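Local atomic coordinates of uncharacterized protein Cgl0159 (Corynebacterium glutamicum, PDB entry 3FOK), a protein that is of unknown function but belongs to a family of the TIM-barrel clan, consistent with the curled, largely parallel sheet of its fold. Residues A[231-236]-A[262-267]. Numbering follows the deposited sequence.
Sequences RVMEST and LTLPGV
Met233, modelled as selenomethionine, reaches across to Leu264 and Val267 and carries nearly all of this contact. Met233 CG, anti to the carbonyl carbon (chi1 -72°), lies 3.8 Å from Leu264 CB and 4.0 Å from Leu264 CD2, so the middle of the chain rests against CB and the CD2 branch of Leu264. Bends at chi2 and chi3 then turn the chain, bringing Met233 SE to 3.9 Å from Val267 CG2. Met233 crosses both apolar partners at about a right angle; 149 Å² is buried, both segments summed. Beside this apolar patch a water lies between the backbones, 2.7 Å from Met233 O and 2.8 Å from Pro265 O, where it can bridge them; with more acceptors about it than it has protons, which of them it serves at a given moment is not settled. Leu264 to Val267 form a type II beta turn, closed by Val267 N to Leu264 O at 3.2 Å, that places both hydrophobic side chains near Met233. Pro265, on the exposed side, packs on Arg15 of a neighbouring subunit. Within the barrel fold, the contact joins the segment on helix 229-232 to the loop between helix 252-261 and strand 267-272, while Met233 also touches Leu223 of strand 219-224 and Val267 touches Leu242 of strand 240-243.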
ATOM      1  N   ARG A 231     -23.803  33.038   6.042  1.00 39.23           N
ATOM      2  CA  ARG A 231     -24.436  31.821   6.418  1.00 36.46           C
ATOM      3  C   ARG A 231     -23.414  30.714   6.173  1.00 35.02           C
ATOM      4  O   ARG A 231     -23.407  29.707   6.875  1.00 34.44           O
ATOM      5  CB  ARG A 231     -25.652  31.651   5.547  1.00 36.76           C
ATOM      6  CG  ARG A 231     -26.487  30.474   5.914  1.00 36.77           C
ATOM      7  CD  ARG A 231     -27.719  30.416   5.045  1.00 38.07           C
ATOM      8  NE  ARG A 231     -28.175  29.043   4.884  1.00 38.36           N
ATOM      9  CZ  ARG A 231     -28.528  28.515   3.721  1.00 37.79           C
ATOM     10  NH1 ARG A 231     -28.485  29.245   2.617  1.00 37.46           N
ATOM     11  NH2 ARG A 231     -28.909  27.250   3.658  1.00 39.93           N
ATOM     12  N   VAL A 232     -22.557  30.904   5.172  1.00 33.13           N
ATOM     13  CA  VAL A 232     -21.521  29.936   4.876  1.00 32.06           C
ATOM     14  C   VAL A 232     -20.499  30.086   5.990  1.00 32.03           C
ATOM     15  O   VAL A 232     -19.941  29.103   6.468  1.00 31.99           O
ATOM     16  CB  VAL A 232     -20.830  30.235   3.528  1.00 31.62           C
ATOM     17  CG1 VAL A 232     -19.616  29.334   3.363  1.00 30.40           C
ATOM     18  CG2 VAL A 232     -21.802  30.027   2.379  1.00 29.79           C
HETATM   19  N   MSE A 233     -20.269  31.326   6.411  1.00 32.13           N
HETATM   20  CA  MSE A 233     -19.306  31.597   7.469  1.00 31.40           C
HETATM   21  C   MSE A 233     -19.749  31.107   8.839  1.00 30.20           C
HETATM   22  O   MSE A 233     -18.950  31.069   9.772  1.00 30.37           O
HETATM   23  CB  MSE A 233     -18.982  33.091   7.532  1.00 34.48           C
HETATM   24  CG  MSE A 233     -18.131  33.590   6.372  1.00 39.53           C
HETATM   25 SE   MSE A 233     -16.601  32.449   5.994  1.00 44.88          SE
HETATM   26  CE  MSE A 233     -17.168  31.818   4.256  1.00 44.84           C
ATOM     27  N   GLU A 234     -21.019  30.737   8.965  1.00 29.65           N
ATOM     28  CA  GLU A 234     -21.516  30.222  10.231  1.00 29.34           C
ATOM     29  C   GLU A 234     -21.201  28.730  10.265  1.00 28.35           C
ATOM     30  O   GLU A 234     -21.604  28.014  11.181  1.00 27.48           O
ATOM     31  CB  GLU A 234     -23.027  30.456  10.355  1.00 31.16           C
ATOM     32  CG  GLU A 234     -23.425  31.927  10.298  1.00 34.25           C
ATOM     33  CD  GLU A 234     -24.926  32.153  10.424  1.00 35.57           C
ATOM     34  OE1 GLU A 234     -25.697  31.476   9.710  1.00 34.70           O
ATOM     35  OE2 GLU A 234     -25.330  33.019  11.231  1.00 35.73           O
ATOM     36  N   SER A 235     -20.464  28.275   9.251  1.00 28.71           N
ATOM     37  CA  SER A 235     -20.067  26.872   9.124  1.00 28.59           C
ATOM     38  C   SER A 235     -18.834  26.518   9.944  1.00 26.97           C
ATOM     39  O   SER A 235     -18.706  25.392  10.414  1.00 27.15           O
ATOM     40  CB  SER A 235     -19.796  26.519   7.659  1.00 28.37           C
ATOM     41  OG  SER A 235     -20.996  26.469   6.916  1.00 30.68           O
ATOM     42  N   THR A 236     -17.919  27.470  10.092  1.00 25.71           N
ATOM     43  CA  THR A 236     -16.710  27.237  10.873  1.00 25.49           C
ATOM     44  C   THR A 236     -16.284  28.415  11.714  1.00 24.18           C
ATOM     45  O   THR A 236     -16.777  29.533  11.573  1.00 23.12           O
ATOM     46  CB  THR A 236     -15.487  26.877  10.004  1.00 26.07           C
ATOM     47  OG1 THR A 236     -15.455  27.716   8.843  1.00 25.49           O
ATOM     48  CG2 THR A 236     -15.517  25.416   9.615  1.00 29.22           C
ATOM     49  N   LEU A 262     -15.552  39.998   2.850  1.00 27.66           N
ATOM     50  CA  LEU A 262     -14.382  40.369   3.634  1.00 28.26           C
ATOM     51  C   LEU A 262     -14.741  40.922   5.017  1.00 27.91           C
ATOM     52  O   LEU A 262     -13.890  40.982   5.907  1.00 27.56           O
ATOM     53  CB  LEU A 262     -13.563  41.404   2.853  1.00 27.50           C
ATOM     54  CG  LEU A 262     -12.098  41.108   2.511  1.00 29.49           C
ATOM     55  CD1 LEU A 262     -11.877  39.623   2.276  1.00 29.29           C
ATOM     56  CD2 LEU A 262     -11.714  41.911   1.276  1.00 28.75           C
ATOM     57  N   THR A 263     -16.000  41.318   5.201  1.00 26.23           N
ATOM     58  CA  THR A 263     -16.443  41.867   6.482  1.00 25.92           C
ATOM     59  C   THR A 263     -17.003  40.797   7.416  1.00 25.88           C
ATOM     60  O   THR A 263     -17.199  41.046   8.607  1.00 26.02           O
ATOM     61  CB  THR A 263     -17.544  42.938   6.295  1.00 25.46           C
ATOM     62  OG1 THR A 263     -18.754  42.310   5.850  1.00 24.04           O
ATOM     63  CG2 THR A 263     -17.115  43.982   5.277  1.00 24.03           C
ATOM     64  N   LEU A 264     -17.262  39.610   6.874  1.00 25.01           N
ATOM     65  CA  LEU A 264     -17.823  38.512   7.652  1.00 24.28           C
ATOM     66  C   LEU A 264     -16.900  37.957   8.735  1.00 23.17           C
ATOM     67  O   LEU A 264     -15.676  37.997   8.611  1.00 22.37           O
ATOM     68  CB  LEU A 264     -18.265  37.396   6.710  1.00 25.23           C
ATOM     69  CG  LEU A 264     -19.630  37.591   6.038  1.00 27.29           C
ATOM     70  CD1 LEU A 264     -19.970  39.065   5.889  1.00 27.66           C
ATOM     71  CD2 LEU A 264     -19.609  36.910   4.688  1.00 26.95           C
ATOM     72  N   PRO A 265     -17.488  37.417   9.815  1.00 22.73           N
ATOM     73  CA  PRO A 265     -16.758  36.845  10.951  1.00 22.99           C
ATOM     74  C   PRO A 265     -15.791  35.737  10.543  1.00 24.25           C
ATOM     75  O   PRO A 265     -16.180  34.775   9.884  1.00 24.76           O
ATOM     76  CB  PRO A 265     -17.872  36.310  11.852  1.00 22.33           C
ATOM     77  CG  PRO A 265     -19.069  37.130  11.474  1.00 22.31           C
ATOM     78  CD  PRO A 265     -18.937  37.213   9.979  1.00 22.95           C
ATOM     79  N   GLY A 266     -14.531  35.874  10.936  1.00 24.13           N
ATOM     80  CA  GLY A 266     -13.553  34.853  10.613  1.00 24.03           C
ATOM     81  C   GLY A 266     -12.789  35.023   9.315  1.00 22.71           C
ATOM     82  O   GLY A 266     -11.728  34.425   9.146  1.00 22.32           O
ATOM     83  N   VAL A 267     -13.311  35.819   8.391  1.00 22.60           N
ATOM     84  CA  VAL A 267     -12.617  36.030   7.124  1.00 21.83           C
ATOM     85  C   VAL A 267     -11.371  36.869   7.385  1.00 21.62           C
ATOM     86  O   VAL A 267     -11.448  37.960   7.952  1.00 22.77           O
ATOM     87  CB  VAL A 267     -13.523  36.732   6.094  1.00 20.48           C
ATOM     88  CG1 VAL A 267     -12.763  36.956   4.799  1.00 20.34           C
ATOM     89  CG2 VAL A 267     -14.758  35.882   5.838  1.00 20.93           C
TER
HETATM   90  O   HOH W   1     -17.314  32.583  11.274  1.00 22.88           O